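Local coordinates for protein SusD homolog (Bacteroides thetaiotaomicron, PDB 3SGH) that probably binds glycans at the cell surface for uptake across the outer membrane, as a SusD-like lipoprotein of the gut symbiont, at residues A130-T142 with E463-M477. Residues are numbered along the deposited sequence; the frame is centred on the assembly and turned at random.
Sequences AGETEAPYDNEQT and EYNNNKANVEAAVSM
Tyr-137 and Glu-463 make the shortest polar contact: the phenol OH donates to OE1 at 2.5 Å, on the anti lone pair, with ring and carboxylate planes 34° apart. Two side-chain donors grip that oxygen, since Asn-467 ND2 meets it on the syn side, somewhat out of the carboxylate plane, at 3.0 Å. The same amide nitrogen sends a nearly straight bond (173°) to Ala-135 O, 3.0 Å away. Both acceptors lie close to the amide plane, which fixes the rotation of the group, and CG anti to the backbone N (chi1 -167°) brings the amide up against Ala-135. Its OD1 accepts from Asn-470 ND2 in the carbonyl plane, on a lone pair. Replacing Asn-467 by an alanine removes both N-H bonds and the OD1 acceptor, and is likely to leave Ala-135 O and Glu-463 OE1 each short of a donor and the Asn-470 amide freer to turn.

Apolar groups pack on the Tyr-137 ring, while Asn-467 ND2 lies at its edge. Val-471 CA covers one face, Ala-474 CB comes obliquely to within 3.4 Å of CD2, and Val-471 CG2 lies 3.8 Å from CZ. Phe-459 meets the ring edge-to-face. Farther along, the extended selenomethionine Met-477 lays SE alongside Asn-139, 3.8 Å from its CB.

Two waters bridge the segments: one joins Thr-133 O to Glu-463 OE2, another Tyr-137 N to Asn-470 O.

Locally, Asn-139 OD1 N-caps helix 140-162, accepting from Thr-142 N and OG1. Within the alpha-helical SusD-like fold, a loop with an inverse gamma turn at Glu-134 thus runs extended into that capped helix, along the junction of helices 461-466 and 468-477 and down the latter.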
ATOM      1  N   ALA A 130     -17.385   4.826  21.874  1.00 39.46           N
ATOM      2  CA  ALA A 130     -17.269   6.296  21.839  1.00 41.50           C
ATOM      3  C   ALA A 130     -16.516   6.919  23.038  1.00 43.13           C
ATOM      4  O   ALA A 130     -16.985   6.861  24.161  1.00 43.55           O
ATOM      5  CB  ALA A 130     -18.669   6.928  21.690  1.00 42.26           C
ATOM      6  N   GLY A 131     -15.309   7.440  22.758  1.00 44.78           N
ATOM      7  CA  GLY A 131     -14.446   8.139  23.744  1.00 45.54           C
ATOM      8  C   GLY A 131     -13.591   7.346  24.759  1.00 46.20           C
ATOM      9  O   GLY A 131     -12.857   7.964  25.559  1.00 47.02           O
ATOM     10  N   GLU A 132     -13.675   6.009  24.770  1.00 45.63           N
ATOM     11  CA  GLU A 132     -13.009   5.215  25.813  1.00 45.44           C
ATOM     12  C   GLU A 132     -11.640   4.742  25.307  1.00 44.20           C
ATOM     13  O   GLU A 132     -11.541   4.160  24.216  1.00 44.26           O
ATOM     14  CB  GLU A 132     -13.901   4.045  26.238  1.00 46.46           C
ATOM     15  CG  GLU A 132     -15.337   4.442  26.637  1.00 49.09           C
ATOM     16  CD  GLU A 132     -16.142   3.284  27.277  1.00 54.90           C
ATOM     17  OE1 GLU A 132     -15.550   2.218  27.572  1.00 57.98           O
ATOM     18  OE2 GLU A 132     -17.374   3.426  27.493  1.00 57.63           O
ATOM     19  N   THR A 133     -10.570   5.017  26.062  1.00 42.25           N
ATOM     20  CA  THR A 133      -9.212   4.614  25.597  1.00 40.55           C
ATOM     21  C   THR A 133      -8.942   3.129  25.784  1.00 37.93           C
ATOM     22  O   THR A 133      -8.285   2.495  24.931  1.00 37.67           O
ATOM     23  CB  THR A 133      -8.083   5.404  26.291  1.00 40.82           C
ATOM     24  OG1 THR A 133      -8.170   6.773  25.887  1.00 43.53           O
ATOM     25  CG2 THR A 133      -6.690   4.827  25.923  1.00 40.43           C
ATOM     26  N   GLU A 134      -9.451   2.564  26.879  1.00 34.74           N
ATOM     27  CA  GLU A 134      -9.047   1.228  27.255  1.00 33.08           C
ATOM     28  C   GLU A 134      -9.854   0.178  26.513  1.00 30.59           C
ATOM     29  O   GLU A 134     -10.568  -0.593  27.127  1.00 32.06           O
ATOM     30  CB  GLU A 134      -9.113   1.038  28.780  1.00 33.73           C
ATOM     31  CG  GLU A 134      -8.128   1.971  29.481  1.00 35.13           C
ATOM     32  CD  GLU A 134      -8.031   1.795  30.987  1.00 39.05           C
ATOM     33  OE1 GLU A 134      -8.714   0.896  31.561  1.00 41.07           O
ATOM     34  OE2 GLU A 134      -7.250   2.578  31.589  1.00 38.43           O
ATOM     35  N   ALA A 135      -9.740   0.127  25.189  1.00 28.18           N
ATOM     36  CA  ALA A 135     -10.479  -0.877  24.430  1.00 25.60           C
ATOM     37  C   ALA A 135      -9.661  -2.147  24.309  1.00 23.94           C
ATOM     38  O   ALA A 135      -8.489  -2.098  23.953  1.00 22.04           O
ATOM     39  CB  ALA A 135     -10.820  -0.373  23.017  1.00 26.43           C
ATOM     40  N   PRO A 136     -10.291  -3.298  24.530  1.00 22.29           N
ATOM     41  CA  PRO A 136      -9.640  -4.556  24.177  1.00 21.39           C
ATOM     42  C   PRO A 136      -9.292  -4.693  22.707  1.00 20.51           C
ATOM     43  O   PRO A 136      -9.950  -4.099  21.806  1.00 18.96           O
ATOM     44  CB  PRO A 136     -10.681  -5.620  24.584  1.00 21.45           C
ATOM     45  CG  PRO A 136     -11.449  -4.973  25.658  1.00 23.98           C
ATOM     46  CD  PRO A 136     -11.572  -3.529  25.216  1.00 22.46           C
ATOM     47  N   TYR A 137      -8.234  -5.456  22.463  1.00 19.89           N
ATOM     48  CA  TYR A 137      -7.774  -5.711  21.098  1.00 20.41           C
ATOM     49  C   TYR A 137      -8.550  -6.880  20.508  1.00 19.80           C
ATOM     50  O   TYR A 137      -8.846  -7.827  21.202  1.00 21.05           O
ATOM     51  CB  TYR A 137      -6.267  -6.025  21.058  1.00 19.79           C
ATOM     52  CG  TYR A 137      -5.357  -4.793  21.129  1.00 19.72           C
ATOM     53  CD1 TYR A 137      -5.510  -3.825  22.137  1.00 21.28           C
ATOM     54  CD2 TYR A 137      -4.357  -4.581  20.175  1.00 18.33           C
ATOM     55  CE1 TYR A 137      -4.674  -2.701  22.193  1.00 19.77           C
ATOM     56  CE2 TYR A 137      -3.532  -3.461  20.239  1.00 19.64           C
ATOM     57  CZ  TYR A 137      -3.696  -2.530  21.270  1.00 19.63           C
ATOM     58  OH  TYR A 137      -2.895  -1.409  21.350  1.00 19.42           O
ATOM     59  N   ASP A 138      -8.881  -6.792  19.217  1.00 19.60           N
ATOM     60  CA  ASP A 138      -9.305  -7.977  18.438  1.00 19.82           C
ATOM     61  C   ASP A 138      -8.038  -8.729  17.965  1.00 19.87           C
ATOM     62  O   ASP A 138      -7.039  -8.102  17.563  1.00 18.86           O
ATOM     63  CB  ASP A 138     -10.058  -7.572  17.171  1.00 20.39           C
ATOM     64  CG  ASP A 138     -11.426  -6.933  17.445  1.00 21.44           C
ATOM     65  OD1 ASP A 138     -11.948  -7.048  18.554  1.00 23.89           O
ATOM     66  OD2 ASP A 138     -11.955  -6.293  16.507  1.00 24.90           O
ATOM     67  N   ASN A 139      -8.067 -10.057  17.962  1.00 19.94           N
ATOM     68  CA  ASN A 139      -7.001 -10.754  17.255  1.00 19.48           C
ATOM     69  C   ASN A 139      -7.202 -10.554  15.755  1.00 18.41           C
ATOM     70  O   ASN A 139      -8.215 -10.001  15.324  1.00 16.41           O
ATOM     71  CB  ASN A 139      -6.883 -12.212  17.690  1.00 20.21           C
ATOM     72  CG  ASN A 139      -8.048 -13.078  17.270  1.00 22.10           C
ATOM     73  OD1 ASN A 139      -8.835 -12.728  16.418  1.00 21.18           O
ATOM     74  ND2 ASN A 139      -8.153 -14.217  17.886  1.00 29.79           N
ATOM     75  N   GLU A 140      -6.205 -10.919  14.963  1.00 16.85           N
ATOM     76  CA  GLU A 140      -6.236 -10.580  13.562  1.00 17.15           C
ATOM     77  C   GLU A 140      -7.396 -11.275  12.844  1.00 16.87           C
ATOM     78  O   GLU A 140      -8.113 -10.638  12.093  1.00 15.73           O
ATOM     79  CB  GLU A 140      -4.899 -10.869  12.916  1.00 16.28           C
ATOM     80  CG  GLU A 140      -3.783  -9.913  13.416  1.00 16.40           C
ATOM     81  CD  GLU A 140      -2.403 -10.422  13.047  1.00 17.58           C
ATOM     82  OE1 GLU A 140      -2.025 -10.189  11.883  1.00 16.84           O
ATOM     83  OE2 GLU A 140      -1.706 -11.058  13.898  1.00 17.08           O
ATOM     84  N   GLN A 141      -7.651 -12.551  13.113  1.00 17.59           N
ATOM     85  CA  GLN A 141      -8.828 -13.158  12.489  1.00 17.95           C
ATOM     86  C   GLN A 141     -10.095 -12.336  12.758  1.00 17.76           C
ATOM     87  O   GLN A 141     -10.903 -12.090  11.846  1.00 16.84           O
ATOM     88  CB  GLN A 141      -9.023 -14.634  12.905  1.00 18.57           C
ATOM     89  CG  GLN A 141     -10.205 -15.237  12.215  1.00 22.15           C
ATOM     90  CD  GLN A 141     -10.596 -16.553  12.821  1.00 26.73           C
ATOM     91  OE1 GLN A 141     -10.729 -16.669  14.044  1.00 27.07           O
ATOM     92  NE2 GLN A 141     -10.787 -17.553  11.981  1.00 28.21           N
ATOM     93  N   THR A 142     -10.259 -11.886  13.994  1.00 17.62           N
ATOM     94  CA  THR A 142     -11.498 -11.237  14.394  1.00 18.32           C
ATOM     95  C   THR A 142     -11.645  -9.907  13.709  1.00 18.06           C
ATOM     96  O   THR A 142     -12.720  -9.584  13.201  1.00 18.88           O
ATOM     97  CB  THR A 142     -11.547 -11.071  15.946  1.00 18.38           C
ATOM     98  OG1 THR A 142     -11.636 -12.389  16.535  1.00 19.42           O
ATOM     99  CG2 THR A 142     -12.744 -10.250  16.374  1.00 19.51           C
ATOM    100  N   GLU A 463      -0.056   2.953  23.961  1.00 17.97           N
ATOM    101  CA  GLU A 463      -0.919   1.837  24.334  1.00 17.76           C
ATOM    102  C   GLU A 463      -0.385   1.058  25.557  1.00 17.86           C
ATOM    103  O   GLU A 463      -1.163   0.648  26.443  1.00 18.30           O
ATOM    104  CB  GLU A 463      -1.162   0.933  23.141  1.00 17.78           C
ATOM    105  CG  GLU A 463      -2.110   1.599  22.130  1.00 18.19           C
ATOM    106  CD  GLU A 463      -3.549   1.542  22.617  1.00 19.22           C
ATOM    107  OE1 GLU A 463      -4.100   0.434  22.628  1.00 21.51           O
ATOM    108  OE2 GLU A 463      -4.122   2.593  23.005  1.00 20.78           O
ATOM    109  N   TYR A 464       0.921   0.821  25.591  1.00 17.54           N
ATOM    110  CA  TYR A 464       1.504   0.216  26.780  1.00 18.92           C
ATOM    111  C   TYR A 464       1.288   1.087  28.042  1.00 20.11           C
ATOM    112  O   TYR A 464       1.149   0.579  29.145  1.00 18.97           O
ATOM    113  CB  TYR A 464       2.989  -0.081  26.582  1.00 19.13           C
ATOM    114  CG  TYR A 464       3.277  -1.338  25.771  1.00 17.95           C
ATOM    115  CD1 TYR A 464       3.223  -2.599  26.371  1.00 21.19           C
ATOM    116  CD2 TYR A 464       3.631  -1.258  24.439  1.00 18.98           C
ATOM    117  CE1 TYR A 464       3.491  -3.743  25.648  1.00 21.83           C
ATOM    118  CE2 TYR A 464       3.929  -2.390  23.693  1.00 19.34           C
ATOM    119  CZ  TYR A 464       3.865  -3.643  24.312  1.00 20.54           C
ATOM    120  OH  TYR A 464       4.154  -4.791  23.611  1.00 21.57           O
ATOM    121  N   ASN A 465       1.254   2.400  27.850  1.00 19.28           N
ATOM    122  CA  ASN A 465       1.165   3.333  28.960  1.00 19.41           C
ATOM    123  C   ASN A 465      -0.279   3.518  29.443  1.00 19.10           C
ATOM    124  O   ASN A 465      -0.501   3.473  30.635  1.00 19.72           O
ATOM    125  CB  ASN A 465       1.786   4.691  28.532  1.00 19.51           C
ATOM    126  CG  ASN A 465       3.292   4.714  28.661  1.00 21.32           C
ATOM    127  OD1 ASN A 465       3.888   3.854  29.313  1.00 23.16           O
ATOM    128  ND2 ASN A 465       3.908   5.740  28.097  1.00 21.09           N
ATOM    129  N   ASN A 466      -1.221   3.655  28.512  1.00 19.58           N
ATOM    130  CA  ASN A 466      -2.626   3.972  28.808  1.00 20.46           C
ATOM    131  C   ASN A 466      -3.643   2.870  28.595  1.00 21.37           C
ATOM    132  O   ASN A 466      -4.811   3.020  28.986  1.00 23.35           O
ATOM    133  CB  ASN A 466      -3.047   5.190  28.004  1.00 20.01           C
ATOM    134  CG  ASN A 466      -2.145   6.372  28.270  1.00 19.90           C
ATOM    135  OD1 ASN A 466      -2.137   6.909  29.380  1.00 20.03           O
ATOM    136  ND2 ASN A 466      -1.373   6.754  27.279  1.00 20.64           N
ATOM    137  N   ASN A 467      -3.233   1.782  27.951  1.00 21.13           N
ATOM    138  CA  ASN A 467      -4.120   0.661  27.706  1.00 21.01           C
ATOM    139  C   ASN A 467      -3.347  -0.635  27.983  1.00 21.23           C
ATOM    140  O   ASN A 467      -3.421  -1.612  27.229  1.00 21.38           O
ATOM    141  CB  ASN A 467      -4.627   0.731  26.269  1.00 20.37           C
ATOM    142  CG  ASN A 467      -5.802  -0.208  25.989  1.00 20.37           C
ATOM    143  OD1 ASN A 467      -6.492  -0.677  26.899  1.00 19.06           O
ATOM    144  ND2 ASN A 467      -6.035  -0.476  24.706  1.00 19.19           N
ATOM    145  N   LYS A 468      -2.634  -0.632  29.108  1.00 21.68           N
ATOM    146  CA  LYS A 468      -1.639  -1.642  29.418  1.00 22.66           C
ATOM    147  C   LYS A 468      -2.122  -3.108  29.446  1.00 22.17           C
ATOM    148  O   LYS A 468      -1.514  -3.970  28.821  1.00 20.81           O
ATOM    149  CB  LYS A 468      -1.010  -1.348  30.770  1.00 23.54           C
ATOM    150  CG  LYS A 468       0.221  -2.222  31.103  1.00 27.73           C
ATOM    151  CD  LYS A 468       0.739  -1.840  32.506  1.00 32.74           C
ATOM    152  CE  LYS A 468       1.730  -2.839  33.005  1.00 37.67           C
ATOM    153  NZ  LYS A 468       2.893  -2.888  32.080  1.00 41.47           N
ATOM    154  N   ALA A 469      -3.165  -3.380  30.208  1.00 21.84           N
ATOM    155  CA  ALA A 469      -3.698  -4.737  30.319  1.00 22.46           C
ATOM    156  C   ALA A 469      -4.126  -5.257  28.935  1.00 21.74           C
ATOM    157  O   ALA A 469      -3.800  -6.392  28.560  1.00 21.89           O
ATOM    158  CB  ALA A 469      -4.905  -4.789  31.394  1.00 22.87           C
ATOM    159  N   ASN A 470      -4.785  -4.427  28.123  1.00 20.45           N
ATOM    160  CA  ASN A 470      -5.279  -4.934  26.849  1.00 20.95           C
ATOM    161  C   ASN A 470      -4.163  -5.131  25.823  1.00 20.12           C
ATOM    162  O   ASN A 470      -4.156  -6.103  25.085  1.00 19.73           O
ATOM    163  CB  ASN A 470      -6.385  -4.021  26.293  1.00 20.99           C
ATOM    164  CG  ASN A 470      -7.665  -4.080  27.124  1.00 21.72           C
ATOM    165  OD1 ASN A 470      -8.003  -5.123  27.639  1.00 26.02           O
ATOM    166  ND2 ASN A 470      -8.370  -2.960  27.258  1.00 20.44           N
ATOM    167  N   VAL A 471      -3.206  -4.210  25.782  1.00 19.77           N
ATOM    168  CA  VAL A 471      -2.088  -4.381  24.845  1.00 19.97           C
ATOM    169  C   VAL A 471      -1.222  -5.591  25.250  1.00 20.58           C
ATOM    170  O   VAL A 471      -0.755  -6.320  24.417  1.00 20.13           O
ATOM    171  CB  VAL A 471      -1.281  -3.081  24.591  1.00 20.15           C
ATOM    172  CG1 VAL A 471      -0.348  -2.757  25.683  1.00 19.93           C
ATOM    173  CG2 VAL A 471      -0.547  -3.216  23.209  1.00 21.83           C
ATOM    174  N   GLU A 472      -1.034  -5.825  26.539  1.00 22.50           N
ATOM    175  CA  GLU A 472      -0.276  -7.013  26.975  1.00 23.20           C
ATOM    176  C   GLU A 472      -0.968  -8.323  26.579  1.00 22.92           C
ATOM    177  O   GLU A 472      -0.309  -9.302  26.207  1.00 22.28           O
ATOM    178  CB  GLU A 472       0.003  -6.939  28.486  1.00 24.72           C
ATOM    179  CG  GLU A 472       0.959  -5.820  28.811  1.00 27.94           C
ATOM    180  CD  GLU A 472       1.417  -5.738  30.273  1.00 32.82           C
ATOM    181  OE1 GLU A 472       0.712  -6.192  31.200  1.00 37.92           O
ATOM    182  OE2 GLU A 472       2.512  -5.173  30.464  1.00 39.61           O
ATOM    183  N   ALA A 473      -2.298  -8.340  26.649  1.00 22.65           N
ATOM    184  CA  ALA A 473      -3.092  -9.461  26.148  1.00 22.60           C
ATOM    185  C   ALA A 473      -2.943  -9.628  24.649  1.00 22.00           C
ATOM    186  O   ALA A 473      -2.864 -10.770  24.145  1.00 22.03           O
ATOM    187  CB  ALA A 473      -4.550  -9.306  26.539  1.00 22.80           C
ATOM    188  N   ALA A 474      -2.872  -8.509  23.925  1.00 19.98           N
ATOM    189  CA  ALA A 474      -2.715  -8.538  22.487  1.00 19.26           C
ATOM    190  C   ALA A 474      -1.379  -9.158  22.046  1.00 19.35           C
ATOM    191  O   ALA A 474      -1.302  -9.735  20.954  1.00 19.14           O
ATOM    192  CB  ALA A 474      -2.876  -7.146  21.873  1.00 18.44           C
ATOM    193  N   VAL A 475      -0.341  -9.021  22.868  1.00 19.44           N
ATOM    194  CA  VAL A 475       0.957  -9.638  22.603  1.00 20.14           C
ATOM    195  C   VAL A 475       0.803 -11.138  22.424  1.00 20.90           C
ATOM    196  O   VAL A 475       1.403 -11.704  21.537  1.00 20.45           O
ATOM    197  CB  VAL A 475       1.992  -9.292  23.737  1.00 20.82           C
ATOM    198  CG1 VAL A 475       3.342  -9.991  23.527  1.00 20.89           C
ATOM    199  CG2 VAL A 475       2.156  -7.756  23.817  1.00 18.51           C
ATOM    200  N   SER A 476      -0.036 -11.772  23.256  1.00 22.39           N
ATOM    201  CA  SER A 476      -0.232 -13.212  23.156  0.50 22.90           C
ATOM    202  C   SER A 476      -1.044 -13.607  21.928  1.00 22.49           C
ATOM    203  O   SER A 476      -1.066 -14.792  21.552  1.00 22.07           O
ATOM    204  CB  SER A 476      -0.874 -13.796  24.427  0.50 23.99           C
ATOM    205  OG  SER A 476      -2.237 -13.459  24.499  0.50 25.40           O
HETATM  206  N   MSE A 477      -1.721 -12.642  21.299  1.00 21.23           N
HETATM  207  CA  MSE A 477      -2.420 -12.893  20.054  1.00 20.76           C
HETATM  208  C   MSE A 477      -1.497 -13.005  18.826  1.00 20.19           C
HETATM  209  O   MSE A 477      -1.917 -13.500  17.785  1.00 19.37           O
HETATM  210  CB  MSE A 477      -3.499 -11.806  19.805  1.00 20.01           C
HETATM  211  CG  MSE A 477      -4.481 -11.672  20.921  1.00 21.44           C
HETATM  212 SE   MSE A 477      -5.605 -10.167  20.634  0.75 17.27          SE
HETATM  213  CE  MSE A 477      -6.435 -10.124  22.374  1.00 24.96           C
TER
HETATM  214  O   HOH W   1      -6.668   2.872  22.594  1.00 37.82           O
HETATM  215  O   HOH W   2      -6.300   5.020  30.013  1.00 33.17           O
HETATM  216  O   HOH W   3     -10.917  -2.365  28.984  1.00 38.50           O
HETATM  217  O   HOH W   4      -6.695  -6.865  24.411  1.00 20.16           O
HETATM  218  O   HOH W   5      -3.649 -12.173  15.849  1.00 18.37           O